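Local coordinates for protein post-proline cleaving enzyme (Rickettsia typhi, PDB 4HVT) that probably cleaves short peptides after proline residues, as a serine-type oligopeptidase of the prolyl oligopeptidase family, at residues A[61-64]-A[65-69]; A[90-93]-A[94-98]; A[554-557]-A[558-561]; A[620-623]-A[624-627]. All coordinates share one frame; numbering follows the deposited sequence.

Contact 1 (A[61-64]-A[65-69])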
# COMPACT_ATOMS: atom_id res chain seq x y z
N LYS A 61 -4.02 26.39 6.46
CA LYS A 61 -5.16 26.76 5.63
C LYS A 61 -5.27 25.92 4.35
O LYS A 61 -6.37 25.41 4.01
CB LYS A 61 -5.11 28.27 5.28
CG LYS A 61 -6.25 28.74 4.39
CD LYS A 61 -5.95 30.13 3.82
CE LYS A 61 -7.20 30.94 3.55
NZ LYS A 61 -6.92 32.40 3.46
N GLU A 62 -4.14 25.76 3.66
CA GLU A 62 -4.13 25.10 2.38
C GLU A 62 -4.48 23.63 2.53
O GLU A 62 -5.24 23.11 1.74
CB GLU A 62 -2.77 25.24 1.70
CG GLU A 62 -2.41 26.67 1.43
CD GLU A 62 -2.19 26.94 -0.03
OE1 GLU A 62 -3.12 26.60 -0.82
OE2 GLU A 62 -1.12 27.49 -0.35
N ILE A 63 -3.95 22.99 3.58
CA ILE A 63 -4.21 21.55 3.77
C ILE A 63 -5.63 21.28 4.20
O ILE A 63 -6.29 20.36 3.69
CB ILE A 63 -3.29 20.99 4.87
CG1 ILE A 63 -1.82 21.25 4.52
CG2 ILE A 63 -3.66 19.56 5.16
CD1 ILE A 63 -1.12 20.19 3.75
N GLU A 64 -6.14 22.09 5.12
CA GLU A 64 -7.51 21.95 5.57
C GLU A 64 -8.51 22.18 4.41
O GLU A 64 -9.49 21.45 4.27
CB GLU A 64 -7.78 22.85 6.76
CG GLU A 64 -7.02 22.38 7.99
CD GLU A 64 -7.42 23.06 9.27
OE1 GLU A 64 -7.96 24.18 9.23
OE2 GLU A 64 -7.18 22.45 10.33
N THR A 65 -8.21 23.13 3.54
CA THR A 65 -9.09 23.38 2.38
C THR A 65 -9.19 22.13 1.53
O THR A 65 -10.24 21.86 0.95
CB THR A 65 -8.58 24.54 1.51
OG1 THR A 65 -8.58 25.71 2.32
CG2 THR A 65 -9.48 24.79 0.29
N ILE A 66 -8.10 21.39 1.41
CA ILE A 66 -8.08 20.21 0.55
C ILE A 66 -8.73 19.02 1.26
O ILE A 66 -9.57 18.31 0.69
CB ILE A 66 -6.67 19.84 0.10
CG1 ILE A 66 -6.13 20.89 -0.89
CG2 ILE A 66 -6.66 18.47 -0.54
CD1 ILE A 66 -4.62 20.93 -0.99
N PHE A 67 -8.33 18.78 2.49
CA PHE A 67 -8.77 17.59 3.19
C PHE A 67 -10.25 17.62 3.50
O PHE A 67 -10.92 16.57 3.49
CB PHE A 67 -7.98 17.37 4.50
CG PHE A 67 -6.74 16.56 4.36
CD1 PHE A 67 -5.65 17.03 3.64
CD2 PHE A 67 -6.60 15.37 5.03
CE1 PHE A 67 -4.47 16.30 3.57
CE2 PHE A 67 -5.43 14.64 4.94
CZ PHE A 67 -4.36 15.12 4.21
N TYR A 68 -10.79 18.83 3.76
CA TYR A 68 -12.20 18.96 4.15
C TYR A 68 -13.04 19.51 3.01
O TYR A 68 -14.13 20.01 3.22
CB TYR A 68 -12.34 19.85 5.40
CG TYR A 68 -11.44 19.41 6.54
CD1 TYR A 68 -11.19 18.06 6.79
CD2 TYR A 68 -10.84 20.36 7.39
CE1 TYR A 68 -10.36 17.66 7.82
CE2 TYR A 68 -10.01 19.96 8.44
CZ TYR A 68 -9.75 18.61 8.64
OH TYR A 68 -8.95 18.19 9.71
N ASP A 69 -12.51 19.44 1.79
CA ASP A 69 -13.22 19.97 0.62
C ASP A 69 -14.43 19.10 0.29
O ASP A 69 -14.32 17.90 0.03
CB ASP A 69 -12.22 20.05 -0.54
CG ASP A 69 -12.77 20.76 -1.76
OD1 ASP A 69 -13.87 21.31 -1.69
OD2 ASP A 69 -12.04 20.75 -2.79
O HOH W 1 -7.50 19.99 10.87
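Two donors of Thr-65 grip the carbonyl oxygen of Lys-61 from opposite faces of its plane: the hydroxyl OG1 at 2.8 Å from Lys-61 O, and the backbone N at 3.0 Å from the same oxygen. Threonine can do this because OG1 stands beside its own backbone N and anti to its carbonyl carbon (chi1 -61°), which swings the hydroxyl back over the preceding turn. The next full-strength bonds follow the i to i+4 pattern, Phe-67 N to Ile-63 O at 2.8 Å and Tyr-68 N to Glu-64 O at 3.0 Å. All this is the last part of helix 56-67, an alpha-helix of the N-terminal region that ends where Tyr-68 leaves helical backbone angles. Along its apolar flank Ile-63 and Phe-67 lie side by side, the CG2 branch of the isoleucine meeting the ring at CD1, 3.6 Å away. Branched and aromatic residues suit this flank, since Ile-63 also packs on Val-503 of helix 498-505 and on Ile-696 of helix 688-706, and Phe-67 reaches the same two helices. One residue further round, Glu-64 runs alongside Tyr-68, with Glu-64 CG 3.9 Å from Tyr-68 CE2 and the carboxylate turned 46° from the ring plane. A single water joins their polar ends: it donates to Glu-64 OE2 and also bonds Tyr-68 OH at 2.6 Å, lying in the plane of the ring at its edge. Beyond the helix end, Asp-69 turns its carboxylate to Arg-498 and Arg-71 in salt bridges.

Contact 2 (A[90-93]-A[94-98])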
# COMPACT_ATOMS: atom_id res chain seq x y z
N ASP A 90 -14.44 16.92 7.55
CA ASP A 90 -14.25 17.41 8.94
C ASP A 90 -15.42 17.05 9.88
O ASP A 90 -15.24 16.95 11.10
CB ASP A 90 -14.02 18.91 8.97
CG ASP A 90 -15.09 19.66 8.26
OD1 ASP A 90 -15.60 19.23 7.21
OD2 ASP A 90 -15.46 20.74 8.77
N LYS A 91 -16.61 16.85 9.32
CA LYS A 91 -17.76 16.42 10.13
C LYS A 91 -17.66 14.93 10.44
O LYS A 91 -18.09 14.49 11.50
CB LYS A 91 -19.09 16.64 9.40
N ASN A 92 -17.11 14.15 9.51
CA ASN A 92 -17.03 12.67 9.61
C ASN A 92 -15.61 12.25 9.32
O ASN A 92 -15.29 11.70 8.25
CB ASN A 92 -18.00 11.96 8.65
CG ASN A 92 -19.42 11.96 9.17
OD1 ASN A 92 -19.75 11.21 10.09
ND2 ASN A 92 -20.24 12.82 8.61
N PRO A 93 -14.72 12.53 10.28
CA PRO A 93 -13.34 12.14 10.03
C PRO A 93 -13.05 10.65 10.03
O PRO A 93 -12.12 10.24 9.35
CB PRO A 93 -12.57 12.84 11.15
CG PRO A 93 -13.56 12.97 12.27
CD PRO A 93 -14.86 13.28 11.55
N GLN A 94 -13.83 9.86 10.76
CA GLN A 94 -13.69 8.40 10.71
C GLN A 94 -14.33 7.87 9.44
O GLN A 94 -13.82 6.96 8.82
CB GLN A 94 -14.29 7.79 11.97
CG GLN A 94 -13.69 6.43 12.25
CD GLN A 94 -12.20 6.54 12.55
OE1 GLN A 94 -11.80 7.20 13.50
NE2 GLN A 94 -11.39 5.99 11.65
N GLY A 95 -15.45 8.49 9.04
CA GLY A 95 -16.01 8.29 7.70
C GLY A 95 -17.37 7.62 7.58
O GLY A 95 -17.88 7.01 8.54
N LEU A 96 -17.92 7.71 6.37
CA LEU A 96 -19.21 7.20 6.00
C LEU A 96 -19.05 6.21 4.87
O LEU A 96 -18.51 6.54 3.82
CB LEU A 96 -20.08 8.34 5.45
CG LEU A 96 -20.39 9.49 6.40
CD1 LEU A 96 -21.17 10.57 5.67
CD2 LEU A 96 -21.10 9.03 7.66
N TRP A 97 -19.56 4.99 5.07
CA TRP A 97 -19.76 4.08 3.96
C TRP A 97 -21.17 4.30 3.40
O TRP A 97 -22.16 4.30 4.13
CB TRP A 97 -19.53 2.64 4.41
CG TRP A 97 -19.66 1.58 3.34
CD1 TRP A 97 -18.97 1.50 2.17
CD2 TRP A 97 -20.47 0.39 3.42
NE1 TRP A 97 -19.36 0.36 1.46
CE2 TRP A 97 -20.24 -0.35 2.24
CE3 TRP A 97 -21.37 -0.11 4.39
CZ2 TRP A 97 -20.91 -1.55 1.97
CZ3 TRP A 97 -22.02 -1.30 4.13
CH2 TRP A 97 -21.77 -2.03 2.94
N ARG A 98 -21.22 4.59 2.10
CA ARG A 98 -22.44 5.12 1.48
C ARG A 98 -22.59 4.69 0.01
O ARG A 98 -21.66 4.11 -0.60
CB ARG A 98 -22.49 6.64 1.65
CG ARG A 98 -21.38 7.35 0.97
CD ARG A 98 -21.40 8.87 1.24
NE ARG A 98 -20.51 9.44 0.29
CZ ARG A 98 -20.39 10.74 0.02
NH1 ARG A 98 -21.11 11.63 0.70
NH2 ARG A 98 -19.53 11.14 -0.90
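Asn-92 packs its side chain against the isobutyl group of Leu-96, the two side chains crossing at about a right angle. Leu-96 CG lies 3.8 Å from Asn-92 CG, while Leu-96 CD2 approaches that same carbon to 3.7 Å. Leu-96 holds CG beside its backbone N and anti to its carbonyl carbon (chi1 -62°), which directs the branched end to Asn-92. This is van der Waals packing, for which leucine offers a compact apolar branch. Between them the chain turns through Pro-93, Gln-94 and Gly-95. The ring of Pro-93 restricts the backbone at the start of the bend, and Gly-95 takes a positive phi of 115° at which a side chain would jam against the preceding carbonyl oxygen. A CA-H...O contact from Gly-95 CA to Asn-92 O, 3.5 Å long, crosses the bend. The backbone N atoms of Gln-94 and Gly-95 are both satisfied by the carboxylate of Asp-119, and Gln-94 NE2 bonds the carbonyl of Ser-686. The bend thus links strand 82-87 to strand 96-101, neighbours in a four-stranded antiparallel sheet with strands 77-79 and 113-117, consistent with a blade of the N-terminal beta-propeller of this family; Leu-96 touches the adjacent strand 113-117, and Pro-93 and Gln-94 pack on helix 118-125.

Contact 3 (A[554-557]-A[558-561])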
# COMPACT_ATOMS: atom_id res chain seq x y z
N ILE A 554 18.28 22.63 -11.20
CA ILE A 554 16.94 22.62 -10.68
C ILE A 554 17.00 23.06 -9.23
O ILE A 554 16.18 23.86 -8.79
CB ILE A 554 16.30 21.23 -10.86
CG1 ILE A 554 16.13 20.97 -12.36
CG2 ILE A 554 14.96 21.16 -10.11
CD1 ILE A 554 15.91 19.54 -12.70
N THR A 555 17.96 22.51 -8.48
CA THR A 555 18.05 22.81 -7.06
C THR A 555 19.51 22.72 -6.64
O THR A 555 20.40 22.58 -7.50
CB THR A 555 17.13 21.85 -6.25
OG1 THR A 555 16.95 22.32 -4.90
CG2 THR A 555 17.68 20.46 -6.25
N SER A 556 19.73 22.89 -5.34
CA SER A 556 21.03 22.77 -4.72
C SER A 556 20.80 22.17 -3.31
O SER A 556 19.65 22.13 -2.81
CB SER A 556 21.73 24.13 -4.68
OG SER A 556 21.01 25.07 -3.90
N PRO A 557 21.86 21.66 -2.67
CA PRO A 557 21.67 20.96 -1.40
C PRO A 557 20.84 21.71 -0.38
O PRO A 557 19.98 21.13 0.28
CB PRO A 557 23.10 20.79 -0.89
CG PRO A 557 23.87 20.58 -2.14
CD PRO A 557 23.26 21.55 -3.12
N GLU A 558 21.05 23.01 -0.31
CA GLU A 558 20.32 23.85 0.63
C GLU A 558 18.82 23.90 0.42
O GLU A 558 18.08 24.19 1.38
CB GLU A 558 20.94 25.27 0.60
CG GLU A 558 20.03 26.46 0.70
CD GLU A 558 20.82 27.76 0.61
OE1 GLU A 558 22.06 27.66 0.52
OE2 GLU A 558 20.25 28.86 0.63
N TYR A 559 18.39 23.61 -0.81
CA TYR A 559 17.02 23.71 -1.20
C TYR A 559 16.40 22.31 -1.44
O TYR A 559 15.23 22.25 -1.82
CB TYR A 559 16.88 24.57 -2.46
CG TYR A 559 17.14 26.04 -2.20
CD1 TYR A 559 16.10 26.84 -1.78
CD2 TYR A 559 18.39 26.61 -2.35
CE1 TYR A 559 16.27 28.15 -1.54
CE2 TYR A 559 18.58 27.95 -2.08
CZ TYR A 559 17.49 28.70 -1.67
OH TYR A 559 17.56 30.03 -1.41
N LEU A 560 17.19 21.25 -1.25
CA LEU A 560 16.77 19.88 -1.60
C LEU A 560 16.32 19.10 -0.37
O LEU A 560 17.12 18.78 0.54
CB LEU A 560 17.88 19.13 -2.36
CG LEU A 560 17.52 17.68 -2.70
CD1 LEU A 560 16.20 17.59 -3.50
CD2 LEU A 560 18.69 16.98 -3.39
N GLY A 561 15.04 18.73 -0.36
CA GLY A 561 14.53 17.86 0.69
C GLY A 561 14.13 16.51 0.15
O GLY A 561 13.84 16.35 -1.03
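Ser-556 O accepts the backbone N-H of Tyr-559 at 2.8 Å, and one residue on Pro-557 O accepts Leu-560 N at 3.2 Å. These two consecutive i to i+3 bonds close a short 3-10 turn. Both donors stand well out of the carbonyl plane they address, by 45° at Ser-556 O and by 70° at Pro-557 O. Proline fits the first turn position, where its ring restricts phi and the absent N-H costs no bond. The side-chain hydroxyls are satisfied from outside the turn: Thr-555 OG1 bonds the carbonyl of Asn-478, whose side-chain ND2 in turn bonds Ile-554 O, and Ser-556 OG bonds the carbonyl of Gly-476. Small hydroxyl residues therefore tie the entry of the turn to the loop before strand 480-483. Each hydroxyl also packs against Tyr-559. Thr-555 OG1 rests 3.3 Å from Tyr-559 CB, and Ser-556 OG lies at the ring edge, in its plane, 3.4 Å from CD2. The serine reaches that edge with OG between its backbone N and carbonyl carbon (chi1 62°). Thr-555 CG2 meets Leu-560 CB at 4.1 Å, the two side chains crossing at about a right angle, and Leu-560 continues onto Thr-480 and Leu-482. Backbone bonds of Tyr-559 and Gly-561 to Thr-480 start the pairing with strand 480-483, and Leu-560 pairs with Gly-584. The turn leads from helix 536-551 into strand 560-565 of the central sheet, a helix-to-strand connection of the alpha/beta-hydrolase fold; this strand runs toward Ser-566, consistent with the nucleophile elbow of the family.

Contact 4 (A[620-623]-A[624-627])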
# COMPACT_ATOMS: atom_id res chain seq x y z
N LEU A 620 25.26 -9.45 7.90
CA LEU A 620 25.48 -8.39 8.87
C LEU A 620 26.60 -7.42 8.43
O LEU A 620 26.51 -6.25 8.68
CB LEU A 620 25.80 -8.97 10.23
CG LEU A 620 26.09 -8.02 11.37
CD1 LEU A 620 24.89 -7.18 11.73
CD2 LEU A 620 26.63 -8.78 12.59
N LEU A 621 27.68 -7.96 7.84
CA LEU A 621 28.76 -7.13 7.38
C LEU A 621 28.30 -6.12 6.35
O LEU A 621 28.73 -4.95 6.42
CB LEU A 621 29.91 -7.98 6.80
CG LEU A 621 30.83 -8.62 7.78
CD1 LEU A 621 31.76 -9.60 7.07
CD2 LEU A 621 31.65 -7.56 8.51
N HIS A 622 27.43 -6.53 5.43
CA HIS A 622 26.88 -5.63 4.41
C HIS A 622 25.91 -4.68 5.03
O HIS A 622 25.89 -3.50 4.72
CB HIS A 622 26.24 -6.43 3.26
CG HIS A 622 27.24 -7.13 2.40
ND1 HIS A 622 27.86 -6.51 1.33
CD2 HIS A 622 27.79 -8.36 2.50
CE1 HIS A 622 28.75 -7.34 0.80
NE2 HIS A 622 28.70 -8.48 1.48
N ILE A 623 25.06 -5.16 5.93
CA ILE A 623 24.05 -4.31 6.52
C ILE A 623 24.72 -3.18 7.32
O ILE A 623 24.35 -2.04 7.26
CB ILE A 623 23.09 -5.14 7.41
CG1 ILE A 623 22.11 -5.95 6.59
CG2 ILE A 623 22.37 -4.24 8.41
CD1 ILE A 623 21.35 -6.93 7.46
N LYS A 624 25.75 -3.52 8.10
CA LYS A 624 26.44 -2.50 8.88
C LYS A 624 27.10 -1.43 8.04
O LYS A 624 27.34 -0.39 8.57
CB LYS A 624 27.53 -3.16 9.79
CG LYS A 624 26.90 -3.91 10.96
CD LYS A 624 27.88 -4.83 11.70
CE LYS A 624 28.96 -4.08 12.40
NZ LYS A 624 29.83 -5.02 13.17
N LYS A 625 27.43 -1.67 6.78
CA LYS A 625 28.01 -0.62 5.96
C LYS A 625 27.04 0.56 5.73
O LYS A 625 27.49 1.72 5.50
CB LYS A 625 28.50 -1.12 4.61
CG LYS A 625 29.68 -2.07 4.68
CD LYS A 625 29.97 -2.61 3.29
CE LYS A 625 30.78 -3.90 3.33
NZ LYS A 625 30.87 -4.44 1.94
N TYR A 626 25.74 0.28 5.76
CA TYR A 626 24.76 1.32 5.50
C TYR A 626 23.86 1.64 6.65
O TYR A 626 23.26 2.75 6.64
CB TYR A 626 23.92 1.04 4.25
CG TYR A 626 22.92 -0.10 4.36
CD1 TYR A 626 21.75 0.06 5.06
CD2 TYR A 626 23.15 -1.31 3.72
CE1 TYR A 626 20.82 -0.96 5.15
CE2 TYR A 626 22.22 -2.35 3.82
CZ TYR A 626 21.04 -2.15 4.49
OH TYR A 626 20.14 -3.22 4.55
N ALA A 627 23.73 0.73 7.62
CA ALA A 627 22.73 0.90 8.67
C ALA A 627 22.94 2.27 9.33
O ALA A 627 24.02 2.54 9.79
CB ALA A 627 22.83 -0.23 9.68
O HOH W 2 28.28 -3.82 0.56
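Leu-620 O receives the backbone N-H of Lys-624 at 2.9 Å, an alpha-helical bond in the last turns of helix 617-626, part of the alpha/beta-hydrolase region. Alongside this bond the leucine side chain crosses the aliphatic part of the lysine obliquely, Leu-620 CG lying 3.7 Å from Lys-624 CD. Lysine suits this exposed position: its methylenes cover the leucine, and a bend at chi3 (67°) turns the chain before the ammonium group. Leu-621 contributes its carbonyl oxygen, against which Lys-625 CG packs at 3.5 Å. His-622 and Lys-625 lie side by side and point the same way. Their nitrogens are joined by a water that bonds His-622 ND1 at 2.8 Å and accepts from Lys-625 NZ at 3.0 Å; the nearby ammonium group would probably disfavour protonation of the imidazole. His-622 O accepts Lys-625 N, an i to i+3 bond consistent with the less regular bonding of this last turn. Ile-623 is buried, its CG2 turned to Ala-627 CB and its side chain also touching Met-595. Its carbonyl oxygen takes two backbone donors, Tyr-626 N at 3.1 Å and Ala-627 N at 2.9 Å, the second nearly along the C=O axis. The Tyr-626 ring folds back over this turn because CG sits between the backbone N and carbonyl carbon (chi1 71°); it is buried, meeting Phe-539 edge-to-face and touching Val-574 and Gln-578 of helix 567-578. Ile-623 O consequently stands 3.7 Å above the plane of the Tyr-626 ring, over its centre.

In the fold
Along the chain the four contacts come in series. Contacts 1 and 2 belong to the N-terminal part and touch each other, Tyr-68 CD1 packing 3.5 Å from Asp-90 N, with centres about 15 Å apart. Contacts 3 and 4, centres about 28 Å apart, lie at the turn leading into strand 560-565 of the eight-stranded mixed sheet and on helix 617-626, within the alpha/beta-hydrolase part that carries the presumed catalytic serine. Contacts 1 and 2 lie where the N-terminal part, including the propeller, meets it: helix 56-67 packs on helices 498-505 and 688-706, and contact 2 reaches the start of helix 688-706 and the residues just before it. Contacts 2 and 4 lie on opposite sides of the chain's centre.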